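Local coordinates for protein activated BY transcription factor SSRB (PDB 2WNW) that is named for its activation by the transcription factor SsrB and belongs to glycosyl hydrolase family 30, combining a TIM barrel with a beta sandwich, at residues 49-54 / 329-334; 3-8 / 438-443; 98-103 / 117-122. All blocks are in the same frame, centred on the assembly; numbering follows the deposited sequence.

Contact 1. Residues 49-54 / 329-334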
ATOM      1  N   GLY A  49     -18.987  -2.302  13.247  1.00 15.90           N
ATOM      2  CA  GLY A  49     -19.786  -3.038  14.207  1.00 14.05           C
ATOM      3  C   GLY A  49     -19.163  -4.347  14.643  1.00 15.16           C
ATOM      4  O   GLY A  49     -17.984  -4.603  14.389  1.00 15.07           O
ATOM      5  N   GLY A  50     -19.969  -5.170  15.308  1.00 15.53           N
ATOM      6  CA  GLY A  50     -19.517  -6.461  15.792  1.00 16.69           C
ATOM      7  C   GLY A  50     -20.575  -7.524  15.554  1.00 18.09           C
ATOM      8  O   GLY A  50     -21.611  -7.249  14.942  1.00 16.98           O
ATOM      9  N   SER A  51     -20.344  -8.729  16.063  1.00 17.11           N
ATOM     10  CA  SER A  51     -21.285  -9.816  15.823  1.00 16.46           C
ATOM     11  C   SER A  51     -22.109 -10.317  16.994  1.00 17.03           C
ATOM     12  O   SER A  51     -21.634 -10.409  18.126  1.00 16.43           O
ATOM     13  CB  SER A  51     -20.542 -11.004  15.214  1.00 15.50           C
ATOM     14  OG  SER A  51     -19.767 -10.599  14.100  1.00 16.63           O
ATOM     15  N   PHE A  52     -23.359 -10.648  16.685  1.00 16.48           N
ATOM     16  CA  PHE A  52     -24.292 -11.202  17.650  1.00 18.95           C
ATOM     17  C   PHE A  52     -24.248 -12.712  17.422  1.00 19.61           C
ATOM     18  O   PHE A  52     -24.526 -13.176  16.316  1.00 20.75           O
ATOM     19  CB  PHE A  52     -25.728 -10.732  17.378  1.00 18.74           C
ATOM     20  CG  PHE A  52     -25.919  -9.241  17.432  1.00 19.42           C
ATOM     21  CD1 PHE A  52     -26.240  -8.528  16.281  1.00 18.30           C
ATOM     22  CD2 PHE A  52     -25.828  -8.557  18.638  1.00 20.51           C
ATOM     23  CE1 PHE A  52     -26.474  -7.154  16.329  1.00 19.34           C
ATOM     24  CE2 PHE A  52     -26.059  -7.182  18.699  1.00 20.30           C
ATOM     25  CZ  PHE A  52     -26.383  -6.481  17.542  1.00 21.32           C
ATOM     26  N   THR A  53     -23.885 -13.472  18.448  1.00 19.86           N
ATOM     27  CA  THR A  53     -23.853 -14.929  18.350  1.00 18.24           C
ATOM     28  C   THR A  53     -24.633 -15.463  19.542  1.00 17.90           C
ATOM     29  O   THR A  53     -24.899 -14.722  20.487  1.00 17.49           O
ATOM     30  CB  THR A  53     -22.417 -15.485  18.436  1.00 18.16           C
ATOM     31  OG1 THR A  53     -21.808 -15.045  19.657  1.00 18.09           O
ATOM     32  CG2 THR A  53     -21.586 -15.014  17.249  1.00 17.33           C
ATOM     33  N   GLU A  54     -25.008 -16.737  19.504  1.00 19.55           N
ATOM     34  CA  GLU A  54     -25.733 -17.309  20.628  1.00 19.52           C
ATOM     35  C   GLU A  54     -24.868 -17.153  21.877  1.00 19.00           C
ATOM     36  O   GLU A  54     -25.377 -16.880  22.963  1.00 19.00           O
ATOM     37  CB  GLU A  54     -26.044 -18.790  20.392  1.00 19.06           C
ATOM     38  CG  GLU A  54     -26.452 -19.519  21.674  1.00 21.30           C
ATOM     39  CD  GLU A  54     -27.180 -20.822  21.419  1.00 21.82           C
ATOM     40  OE1 GLU A  54     -28.419 -20.788  21.258  1.00 24.03           O
ATOM     41  OE2 GLU A  54     -26.514 -21.876  21.376  1.00 21.29           O
ATOM     42  N   ILE A 329     -16.641  -5.324  10.408  1.00 14.67           N
ATOM     43  CA  ILE A 329     -17.477  -6.061  11.338  1.00 14.02           C
ATOM     44  C   ILE A 329     -16.596  -7.013  12.139  1.00 15.17           C
ATOM     45  O   ILE A 329     -16.003  -7.949  11.594  1.00 14.01           O
ATOM     46  CB  ILE A 329     -18.572  -6.889  10.644  1.00 14.31           C
ATOM     47  CG1 ILE A 329     -19.382  -6.005   9.689  1.00 15.37           C
ATOM     48  CG2 ILE A 329     -19.514  -7.464  11.707  1.00 16.61           C
ATOM     49  CD1 ILE A 329     -20.488  -6.751   8.956  1.00 17.84           C
ATOM     50  N   ASP A 330     -16.510  -6.743  13.435  1.00 14.65           N
ATOM     51  CA  ASP A 330     -15.734  -7.550  14.368  1.00 15.19           C
ATOM     52  C   ASP A 330     -16.510  -8.847  14.601  1.00 15.55           C
ATOM     53  O   ASP A 330     -17.676  -8.954  14.218  1.00 14.69           O
ATOM     54  CB  ASP A 330     -15.578  -6.768  15.677  1.00 14.57           C
ATOM     55  CG  ASP A 330     -14.806  -7.525  16.744  1.00 15.46           C
ATOM     56  OD1 ASP A 330     -13.876  -8.290  16.404  1.00 17.16           O
ATOM     57  OD2 ASP A 330     -15.122  -7.331  17.935  1.00 15.22           O
ATOM     58  N   TRP A 331     -15.862  -9.836  15.205  1.00 15.10           N
ATOM     59  CA  TRP A 331     -16.524 -11.105  15.499  1.00 15.61           C
ATOM     60  C   TRP A 331     -17.332 -10.856  16.781  1.00 15.95           C
ATOM     61  O   TRP A 331     -17.838  -9.747  16.974  1.00 15.04           O
ATOM     62  CB  TRP A 331     -15.463 -12.198  15.690  1.00 15.11           C
ATOM     63  CG  TRP A 331     -15.944 -13.642  15.752  1.00 16.14           C
ATOM     64  CD1 TRP A 331     -15.225 -14.705  16.221  1.00 16.21           C
ATOM     65  CD2 TRP A 331     -17.212 -14.178  15.322  1.00 16.62           C
ATOM     66  NE1 TRP A 331     -15.957 -15.863  16.114  1.00 16.69           N
ATOM     67  CE2 TRP A 331     -17.179 -15.572  15.567  1.00 16.57           C
ATOM     68  CE3 TRP A 331     -18.369 -13.621  14.755  1.00 15.96           C
ATOM     69  CZ2 TRP A 331     -18.259 -16.418  15.268  1.00 15.63           C
ATOM     70  CZ3 TRP A 331     -19.448 -14.463  14.457  1.00 17.36           C
ATOM     71  CH2 TRP A 331     -19.382 -15.847  14.716  1.00 16.31           C
ATOM     72  N   ASN A 332     -17.449 -11.855  17.657  1.00 16.13           N
ATOM     73  CA  ASN A 332     -18.226 -11.701  18.897  1.00 15.56           C
ATOM     74  C   ASN A 332     -18.086 -10.341  19.583  1.00 17.56           C
ATOM     75  O   ASN A 332     -16.984  -9.910  19.909  1.00 16.79           O
ATOM     76  CB  ASN A 332     -17.841 -12.775  19.918  1.00 16.13           C
ATOM     77  CG  ASN A 332     -18.011 -14.174  19.388  1.00 16.66           C
ATOM     78  OD1 ASN A 332     -19.127 -14.700  19.317  1.00 17.07           O
ATOM     79  ND2 ASN A 332     -16.898 -14.792  19.004  1.00 15.75           N
ATOM     80  N   LEU A 333     -19.216  -9.680  19.814  1.00 17.48           N
ATOM     81  CA  LEU A 333     -19.238  -8.385  20.489  1.00 19.06           C
ATOM     82  C   LEU A 333     -18.884  -8.573  21.953  1.00 18.72           C
ATOM     83  O   LEU A 333     -18.257  -7.712  22.580  1.00 18.00           O
ATOM     84  CB  LEU A 333     -20.646  -7.791  20.477  1.00 23.57           C
ATOM     85  CG  LEU A 333     -21.307  -7.221  19.234  1.00 26.35           C
ATOM     86  CD1 LEU A 333     -22.811  -7.150  19.469  1.00 27.07           C
ATOM     87  CD2 LEU A 333     -20.740  -5.852  18.943  1.00 25.91           C
ATOM     88  N   LEU A 334     -19.314  -9.711  22.483  1.00 17.86           N
ATOM     89  CA  LEU A 334     -19.160 -10.016  23.895  1.00 18.84           C
ATOM     90  C   LEU A 334     -18.991 -11.505  24.153  1.00 17.56           C
ATOM     91  O   LEU A 334     -19.562 -12.329  23.447  1.00 18.92           O
ATOM     92  CB  LEU A 334     -20.420  -9.519  24.612  1.00 18.21           C
ATOM     93  CG  LEU A 334     -20.763 -10.024  26.012  1.00 18.59           C
ATOM     94  CD1 LEU A 334     -19.894  -9.302  27.023  1.00 17.15           C
ATOM     95  CD2 LEU A 334     -22.247  -9.772  26.301  1.00 17.98           C
TER

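Contact 2. Residues 3-8 / 438-443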
ATOM      1  N   GLY A   3      -9.748  21.820  15.397  1.00 28.37           N
ATOM      2  CA  GLY A   3     -10.351  20.502  15.446  1.00 27.31           C
ATOM      3  C   GLY A   3     -10.260  19.847  16.805  1.00 26.81           C
ATOM      4  O   GLY A   3      -9.993  20.507  17.808  1.00 25.91           O
ATOM      5  N   ARG A   4     -10.493  18.539  16.833  1.00 25.63           N
ATOM      6  CA  ARG A   4     -10.430  17.773  18.065  1.00 25.43           C
ATOM      7  C   ARG A   4      -9.443  16.633  17.874  1.00 24.52           C
ATOM      8  O   ARG A   4      -9.394  16.017  16.811  1.00 23.15           O
ATOM      9  CB  ARG A   4     -11.801  17.195  18.416  1.00 27.82           C
ATOM     10  CG  ARG A   4     -12.875  18.228  18.711  1.00 33.48           C
ATOM     11  CD  ARG A   4     -14.122  17.545  19.261  1.00 37.19           C
ATOM     12  NE  ARG A   4     -14.802  16.725  18.263  1.00 40.20           N
ATOM     13  CZ  ARG A   4     -15.517  15.637  18.546  1.00 41.78           C
ATOM     14  NH1 ARG A   4     -15.641  15.226  19.801  1.00 43.82           N
ATOM     15  NH2 ARG A   4     -16.123  14.970  17.574  1.00 42.40           N
ATOM     16  N   LEU A   5      -8.655  16.364  18.907  1.00 22.94           N
ATOM     17  CA  LEU A   5      -7.669  15.297  18.860  1.00 21.92           C
ATOM     18  C   LEU A   5      -7.980  14.284  19.954  1.00 21.03           C
ATOM     19  O   LEU A   5      -8.097  14.643  21.123  1.00 21.03           O
ATOM     20  CB  LEU A   5      -6.261  15.868  19.060  1.00 21.24           C
ATOM     21  CG  LEU A   5      -5.103  14.863  19.032  1.00 21.74           C
ATOM     22  CD1 LEU A   5      -5.004  14.228  17.648  1.00 20.32           C
ATOM     23  CD2 LEU A   5      -3.803  15.569  19.387  1.00 21.43           C
ATOM     24  N   ILE A   6      -8.135  13.022  19.563  1.00 18.92           N
ATOM     25  CA  ILE A   6      -8.420  11.944  20.504  1.00 18.98           C
ATOM     26  C   ILE A   6      -7.180  11.061  20.501  1.00 20.35           C
ATOM     27  O   ILE A   6      -6.874  10.418  19.491  1.00 19.89           O
ATOM     28  CB  ILE A   6      -9.643  11.107  20.067  1.00 19.21           C
ATOM     29  CG1 ILE A   6     -10.909  11.973  20.071  1.00 24.09           C
ATOM     30  CG2 ILE A   6      -9.829   9.926  21.014  1.00 18.38           C
ATOM     31  CD1 ILE A   6     -10.989  12.956  18.928  1.00 26.43           C
ATOM     32  N   SER A   7      -6.473  11.028  21.628  1.00 18.33           N
ATOM     33  CA  SER A   7      -5.236  10.265  21.725  1.00 20.22           C
ATOM     34  C   SER A   7      -5.229   9.131  22.742  1.00 20.09           C
ATOM     35  O   SER A   7      -5.738   9.266  23.858  1.00 19.40           O
ATOM     36  CB  SER A   7      -4.076  11.216  22.041  1.00 20.86           C
ATOM     37  OG  SER A   7      -4.064  12.316  21.151  1.00 23.84           O
ATOM     38  N   SER A   8      -4.638   8.011  22.339  1.00 19.31           N
ATOM     39  CA  SER A   8      -4.512   6.844  23.200  1.00 19.59           C
ATOM     40  C   SER A   8      -3.039   6.502  23.362  1.00 20.05           C
ATOM     41  O   SER A   8      -2.264   6.559  22.407  1.00 19.16           O
ATOM     42  CB  SER A   8      -5.246   5.634  22.609  1.00 19.19           C
ATOM     43  OG  SER A   8      -6.652   5.800  22.667  1.00 19.74           O
ATOM     44  N   SER A 438      -4.026   7.993  17.407  1.00 16.73           N
ATOM     45  CA  SER A 438      -4.715   9.265  17.536  1.00 18.04           C
ATOM     46  C   SER A 438      -5.699   9.447  16.394  1.00 18.56           C
ATOM     47  O   SER A 438      -5.450   9.021  15.266  1.00 18.66           O
ATOM     48  CB  SER A 438      -3.712  10.422  17.525  1.00 20.74           C
ATOM     49  OG  SER A 438      -2.793  10.318  18.598  1.00 23.32           O
ATOM     50  N   THR A 439      -6.829  10.067  16.702  1.00 16.55           N
ATOM     51  CA  THR A 439      -7.832  10.354  15.696  1.00 16.52           C
ATOM     52  C   THR A 439      -8.009  11.868  15.719  1.00 18.22           C
ATOM     53  O   THR A 439      -8.296  12.454  16.767  1.00 19.28           O
ATOM     54  CB  THR A 439      -9.172   9.668  16.008  1.00 16.85           C
ATOM     55  OG1 THR A 439      -8.973   8.249  16.096  1.00 16.64           O
ATOM     56  CG2 THR A 439     -10.181   9.955  14.901  1.00 15.58           C
ATOM     57  N   LEU A 440      -7.794  12.494  14.567  1.00 18.49           N
ATOM     58  CA  LEU A 440      -7.916  13.941  14.425  1.00 19.76           C
ATOM     59  C   LEU A 440      -9.187  14.263  13.652  1.00 19.79           C
ATOM     60  O   LEU A 440      -9.429  13.706  12.582  1.00 19.33           O
ATOM     61  CB  LEU A 440      -6.699  14.495  13.674  1.00 18.84           C
ATOM     62  CG  LEU A 440      -6.656  15.992  13.350  1.00 18.30           C
ATOM     63  CD1 LEU A 440      -6.559  16.806  14.635  1.00 20.23           C
ATOM     64  CD2 LEU A 440      -5.458  16.274  12.450  1.00 18.97           C
ATOM     65  N   LEU A 441      -9.993  15.167  14.199  1.00 20.64           N
ATOM     66  CA  LEU A 441     -11.248  15.562  13.572  1.00 20.90           C
ATOM     67  C   LEU A 441     -11.228  17.059  13.288  1.00 20.87           C
ATOM     68  O   LEU A 441     -10.839  17.847  14.150  1.00 21.80           O
ATOM     69  CB  LEU A 441     -12.418  15.260  14.509  1.00 23.98           C
ATOM     70  CG  LEU A 441     -12.465  13.892  15.190  1.00 24.84           C
ATOM     71  CD1 LEU A 441     -13.598  13.881  16.207  1.00 27.69           C
ATOM     72  CD2 LEU A 441     -12.657  12.803  14.153  1.00 25.68           C
ATOM     73  N   TRP A 442     -11.646  17.451  12.089  1.00 21.62           N
ATOM     74  CA  TRP A 442     -11.679  18.863  11.737  1.00 22.37           C
ATOM     75  C   TRP A 442     -12.539  19.129  10.511  1.00 24.25           C
ATOM     76  O   TRP A 442     -12.948  18.202   9.807  1.00 23.09           O
ATOM     77  CB  TRP A 442     -10.254  19.391  11.519  1.00 21.53           C
ATOM     78  CG  TRP A 442      -9.622  19.055  10.196  1.00 22.12           C
ATOM     79  CD1 TRP A 442      -9.487  19.885   9.123  1.00 22.31           C
ATOM     80  CD2 TRP A 442      -8.986  17.822   9.831  1.00 22.61           C
ATOM     81  NE1 TRP A 442      -8.801  19.253   8.114  1.00 23.19           N
ATOM     82  CE2 TRP A 442      -8.481  17.985   8.521  1.00 22.13           C
ATOM     83  CE3 TRP A 442      -8.792  16.595  10.486  1.00 22.29           C
ATOM     84  CZ2 TRP A 442      -7.790  16.968   7.848  1.00 21.94           C
ATOM     85  CZ3 TRP A 442      -8.104  15.582   9.818  1.00 21.69           C
ATOM     86  CH2 TRP A 442      -7.612  15.778   8.510  1.00 22.70           C
ATOM     87  N   ARG A 443     -12.825  20.405  10.277  1.00 25.14           N
ATOM     88  CA  ARG A 443     -13.636  20.821   9.139  1.00 27.18           C
ATOM     89  C   ARG A 443     -12.913  21.922   8.378  1.00 28.47           C
ATOM     90  O   ARG A 443     -12.164  22.701   8.966  1.00 28.93           O
ATOM     91  CB  ARG A 443     -14.995  21.337   9.619  1.00 28.05           C
ATOM     92  CG  ARG A 443     -15.882  20.277  10.245  1.00 30.01           C
ATOM     93  CD  ARG A 443     -17.105  20.900  10.904  1.00 31.84           C
ATOM     94  NE  ARG A 443     -17.960  19.891  11.520  1.00 33.19           N
ATOM     95  CZ  ARG A 443     -18.730  19.046  10.845  1.00 34.00           C
ATOM     96  NH1 ARG A 443     -18.763  19.086   9.520  1.00 34.47           N
ATOM     97  NH2 ARG A 443     -19.460  18.152  11.497  1.00 35.70           N
TER
HETATM   98  O   HOH W   1      -1.432   8.892  20.640  1.00 20.27           O

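Contact 3. Residues 98-103 / 117-122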
ATOM      1  N   GLY A  98     -24.198 -25.239  21.456  1.00 20.76           N
ATOM      2  CA  GLY A  98     -24.128 -26.492  20.727  1.00 20.63           C
ATOM      3  C   GLY A  98     -24.757 -26.303  19.359  1.00 20.33           C
ATOM      4  O   GLY A  98     -25.233 -25.212  19.048  1.00 20.72           O
ATOM      5  N   ASN A  99     -24.760 -27.348  18.537  1.00 20.72           N
ATOM      6  CA  ASN A  99     -25.350 -27.256  17.201  1.00 20.62           C
ATOM      7  C   ASN A  99     -26.862 -27.107  17.300  1.00 20.40           C
ATOM      8  O   ASN A  99     -27.487 -27.663  18.199  1.00 20.42           O
ATOM      9  CB  ASN A  99     -25.061 -28.520  16.385  1.00 20.95           C
ATOM     10  CG  ASN A  99     -23.583 -28.727  16.111  1.00 22.42           C
ATOM     11  OD1 ASN A  99     -22.966 -27.987  15.338  1.00 22.00           O
ATOM     12  ND2 ASN A  99     -23.010 -29.745  16.738  1.00 20.09           N
ATOM     13  N   TYR A 100     -27.445 -26.352  16.375  1.00 19.38           N
ATOM     14  CA  TYR A 100     -28.895 -26.183  16.324  1.00 19.50           C
ATOM     15  C   TYR A 100     -29.308 -25.716  14.935  1.00 20.11           C
ATOM     16  O   TYR A 100     -28.585 -24.959  14.283  1.00 17.56           O
ATOM     17  CB  TYR A 100     -29.401 -25.211  17.410  1.00 20.76           C
ATOM     18  CG  TYR A 100     -28.991 -23.758  17.271  1.00 21.38           C
ATOM     19  CD1 TYR A 100     -29.644 -22.904  16.378  1.00 22.16           C
ATOM     20  CD2 TYR A 100     -27.956 -23.234  18.041  1.00 21.85           C
ATOM     21  CE1 TYR A 100     -29.271 -21.564  16.257  1.00 21.90           C
ATOM     22  CE2 TYR A 100     -27.573 -21.898  17.927  1.00 22.79           C
ATOM     23  CZ  TYR A 100     -28.231 -21.070  17.032  1.00 24.29           C
ATOM     24  OH  TYR A 100     -27.824 -19.758  16.900  1.00 25.00           O
ATOM     25  N   ALA A 101     -30.455 -26.208  14.473  1.00 19.30           N
ATOM     26  CA  ALA A 101     -30.980 -25.851  13.157  1.00 19.44           C
ATOM     27  C   ALA A 101     -32.459 -25.523  13.299  1.00 19.66           C
ATOM     28  O   ALA A 101     -33.083 -25.873  14.300  1.00 20.27           O
ATOM     29  CB  ALA A 101     -30.786 -27.006  12.180  1.00 17.82           C
ATOM     30  N   TYR A 102     -33.024 -24.864  12.293  1.00 19.26           N
ATOM     31  CA  TYR A 102     -34.432 -24.479  12.333  1.00 20.06           C
ATOM     32  C   TYR A 102     -35.373 -25.625  11.965  1.00 20.85           C
ATOM     33  O   TYR A 102     -36.580 -25.547  12.188  1.00 20.90           O
ATOM     34  CB  TYR A 102     -34.639 -23.270  11.420  1.00 19.40           C
ATOM     35  CG  TYR A 102     -33.733 -22.115  11.795  1.00 20.13           C
ATOM     36  CD1 TYR A 102     -33.086 -21.362  10.816  1.00 20.34           C
ATOM     37  CD2 TYR A 102     -33.515 -21.782  13.133  1.00 19.26           C
ATOM     38  CE1 TYR A 102     -32.241 -20.307  11.159  1.00 20.22           C
ATOM     39  CE2 TYR A 102     -32.674 -20.726  13.489  1.00 19.92           C
ATOM     40  CZ  TYR A 102     -32.041 -19.994  12.496  1.00 20.74           C
ATOM     41  OH  TYR A 102     -31.212 -18.946  12.833  1.00 22.38           O
ATOM     42  N   VAL A 103     -34.808 -26.687  11.404  1.00 22.64           N
ATOM     43  CA  VAL A 103     -35.563 -27.884  11.036  1.00 24.91           C
ATOM     44  C   VAL A 103     -34.569 -29.042  11.161  1.00 25.41           C
ATOM     45  O   VAL A 103     -33.437 -28.941  10.692  1.00 25.68           O
ATOM     46  CB  VAL A 103     -36.128 -27.787   9.590  1.00 23.83           C
ATOM     47  CG1 VAL A 103     -34.998 -27.717   8.579  1.00 26.26           C
ATOM     48  CG2 VAL A 103     -37.022 -28.984   9.308  1.00 26.23           C
ATOM     49  N   SER A 117     -37.445 -20.898  18.332  1.00 27.92           N
ATOM     50  CA  SER A 117     -37.517 -20.623  19.765  1.00 30.26           C
ATOM     51  C   SER A 117     -36.145 -20.365  20.385  1.00 29.30           C
ATOM     52  O   SER A 117     -35.993 -19.491  21.239  1.00 29.50           O
ATOM     53  CB  SER A 117     -38.212 -21.780  20.493  1.00 31.94           C
ATOM     54  OG  SER A 117     -37.495 -22.991  20.335  1.00 36.44           O
ATOM     55  N   ARG A 118     -35.145 -21.118  19.946  1.00 28.92           N
ATOM     56  CA  ARG A 118     -33.801 -20.958  20.473  1.00 27.23           C
ATOM     57  C   ARG A 118     -33.234 -19.569  20.178  1.00 26.66           C
ATOM     58  O   ARG A 118     -32.658 -18.926  21.060  1.00 25.68           O
ATOM     59  CB  ARG A 118     -32.892 -22.040  19.902  1.00 28.82           C
ATOM     60  CG  ARG A 118     -31.525 -22.063  20.527  1.00 28.89           C
ATOM     61  CD  ARG A 118     -30.971 -23.470  20.552  1.00 28.90           C
ATOM     62  NE  ARG A 118     -29.574 -23.485  20.969  1.00 26.32           N
ATOM     63  CZ  ARG A 118     -28.881 -24.592  21.205  1.00 25.32           C
ATOM     64  NH1 ARG A 118     -29.461 -25.780  21.074  1.00 24.77           N
ATOM     65  NH2 ARG A 118     -27.604 -24.513  21.552  1.00 23.78           N
ATOM     66  N   ASP A 119     -33.394 -19.100  18.943  1.00 23.50           N
ATOM     67  CA  ASP A 119     -32.908 -17.772  18.590  1.00 22.87           C
ATOM     68  C   ASP A 119     -33.719 -16.712  19.333  1.00 22.43           C
ATOM     69  O   ASP A 119     -33.194 -15.658  19.696  1.00 22.21           O
ATOM     70  CB  ASP A 119     -33.025 -17.518  17.082  1.00 22.79           C
ATOM     71  CG  ASP A 119     -31.960 -18.244  16.275  1.00 24.13           C
ATOM     72  OD1 ASP A 119     -31.681 -17.803  15.141  1.00 23.48           O
ATOM     73  OD2 ASP A 119     -31.407 -19.252  16.764  1.00 25.49           O
ATOM     74  N   GLU A 120     -35.000 -16.993  19.560  1.00 22.08           N
ATOM     75  CA  GLU A 120     -35.872 -16.046  20.248  1.00 22.18           C
ATOM     76  C   GLU A 120     -35.458 -15.815  21.696  1.00 22.22           C
ATOM     77  O   GLU A 120     -35.664 -14.735  22.248  1.00 23.21           O
ATOM     78  CB  GLU A 120     -37.328 -16.529  20.191  1.00 22.79           C
ATOM     79  CG  GLU A 120     -37.820 -16.766  18.770  1.00 24.79           C
ATOM     80  CD  GLU A 120     -39.289 -17.139  18.690  1.00 27.96           C
ATOM     81  OE1 GLU A 120     -39.761 -17.906  19.553  1.00 28.56           O
ATOM     82  OE2 GLU A 120     -39.964 -16.677  17.747  1.00 29.90           O
ATOM     83  N   ALA A 121     -34.858 -16.823  22.310  1.00 22.17           N
ATOM     84  CA  ALA A 121     -34.442 -16.696  23.697  1.00 23.80           C
ATOM     85  C   ALA A 121     -32.995 -16.239  23.865  1.00 23.44           C
ATOM     86  O   ALA A 121     -32.676 -15.510  24.804  1.00 23.61           O
ATOM     87  CB  ALA A 121     -34.650 -18.021  24.415  1.00 23.02           C
ATOM     88  N   HIS A 122     -32.127 -16.651  22.946  1.00 23.53           N
ATOM     89  CA  HIS A 122     -30.706 -16.330  23.048  1.00 22.69           C
ATOM     90  C   HIS A 122     -30.151 -15.192  22.195  1.00 22.85           C
ATOM     91  O   HIS A 122     -29.202 -14.521  22.604  1.00 22.33           O
ATOM     92  CB  HIS A 122     -29.895 -17.595  22.767  1.00 23.64           C
ATOM     93  CG  HIS A 122     -30.169 -18.710  23.728  1.00 25.28           C
ATOM     94  ND1 HIS A 122     -29.788 -20.011  23.485  1.00 26.96           N
ATOM     95  CD2 HIS A 122     -30.774 -18.715  24.939  1.00 26.56           C
ATOM     96  CE1 HIS A 122     -30.145 -20.772  24.506  1.00 27.60           C
ATOM     97  NE2 HIS A 122     -30.745 -20.008  25.402  1.00 27.39           N
TER
HETATM   98  O   HOH W   2     -28.869 -18.505  14.873  1.00 24.29           O

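Contact 1. Residues 49-54 / 329-334
Ser51 meets Trp331 at the rim of its indole, where the first and last strands of the TIM barrel, 48-51 and 327-330, close the parallel sheet on itself. The hydroxyl Ser51 OG sits in the ring plane, 3.4 Å from Trp331 CE3. With its oxygen anti to the carbonyl carbon (chi1 -51°), Ser51 OG can also donate to a lone pair of Asp330 O, in the carbonyl plane and 2.7 Å away. Thr53 crosses the tryptophan at about a right angle and brings its methyl CG2 to 3.5 Å from Trp331 CH2. Thr53 OG1 donates to Asn332 OD1 over 2.7 Å, in the plane of that amide, while accepting from the N of Ala56 as the N-cap of the next helix. Asn332 ND2 in turn lies over one indole face, near the rim. Phe52 and Leu333 form an oblique apolar pair, Leu333 CD1 being 3.3 Å from Phe52 CE2, and the other methyl, Leu333 CD2, rests 3.4 Å from Gly50 CA. Along the backbones, Asp330 N donates to Gly49 O, after which a beta bulge shifts the register by one; Ser51 then bonds Trp331 O through its N and Leu333 N through its O, as the chain turns a corner at Trp331. Outside the two segments, Trp331 meets the rings of Trp144 and Phe95 and bonds a glycerol through NE1. Both buried hydroxyls are thus committed as donors, and the bond accepted by Asn332 OD1 is consistent with the amide's orientation, with OD1 toward Thr53.

Contact 2. Residues 3-8 / 438-443
Ser438 and Ser7 face each other as a non-hydrogen-bonded pair in the beta sandwich domain, where strands 3-8 and 438-442 run antiparallel at 168°. Their OG atoms are linked only weakly, but Ser438 OG also bonds a water, 2.8 Å away, that donates to Ser8 O. Thr439, next along the chain, makes a hydrogen-bonded pair with Ile6: its N donates to Ile6 O over 2.8 Å and its O accepts from Ile6 N. The hydroxyl of Thr439 is directed to His372, beyond the sheet. Leu440 returns to the face of Leu5, where the two CD1 methyls, Leu440 CD1 and Leu5 CD1, approach to 4.3 Å, and both side chains also touch Val21 of the adjoining strand 17-25. On the Ile6 and Thr439 face, Leu441 repeats the two-bond pattern with Arg4, and Leu441 N points nearly along the C=O axis of Arg4. Its side chain, CG anti to the carbonyl carbon (chi1 -47°), places Leu441 CD1 over one face of the Arg4 guanidinium, 3.1 Å from Arg4 NH2, and also 3.9 Å from Ile6 CD1. The arginine, bent at its third torsion, keeps NH1 for a salt bridge with Glu18. Trp442 sends its indole away from strand 3-8, toward Phe23 and a bond with Asp423, and touches the partner strand through its first side-chain carbon: Trp442 CB lies 4.1 Å from Gly3 CA.

Contact 3. Residues 98-103 / 117-122
Asp119 OD1 is gripped by Tyr102 OH, which donates to it over 2.6 Å, by a water and by Tyr181 OH. The Tyr102 bond arrives on the syn side of the carboxylate, 29° out of its plane, and the phenol ring stands steeply to the carboxylate. Tyr102 OH accepts in turn from Gln91 N, so the hydroxyl is held from two directions. The water lies 2.9 Å from Asp119 OD1 and 2.6 Å from Tyr100 OH, bridging helix 117-122 to a second tyrosine of the loop. The other carboxylate oxygen, Asp119 OD2, comes to 3.2 Å from Tyr100 CE1. Such a cluster of donors would be expected to stabilise a charged aspartate. Arg118 runs obliquely over one face of the Tyr100 ring, the guanidinium tilted 29° from the ring, with Arg118 NE 3.4 Å from Tyr100 CD2. Its CD makes an off-centre CH-pi contact with the same ring. CG lies anti to the backbone N (chi1 -173°) and the chain bends at the second torsion, which brings the guanidinium alongside the tyrosine and on to a salt bridge with Glu54. Together these side chains fasten the long segment that follows barrel strand 85-90 to a nearby helix, an arrangement that belongs to the elaborated beta-alpha loops of a TIM barrel.

From the N terminus the chain first enters strand 2-9 of the beta sandwich, whose partner in contact 2 arrives only with the last strand, 437-442; that pairing closes a loop holding nearly the whole protein. Within it lies contact 1, where the first barrel strand meets the eighth and shuts the TIM barrel. Contact 3 is nested more deeply still, a short closure within the connection between the second and third barrel strands, so no loops cross. Contacts 1 and 3, with centres about 17 Å apart, touch through Glu54, which reaches both Arg118 and His122. Contact 2 stands apart, its centre about 43 Å from that of contact 3, on the other side of the chain's centre.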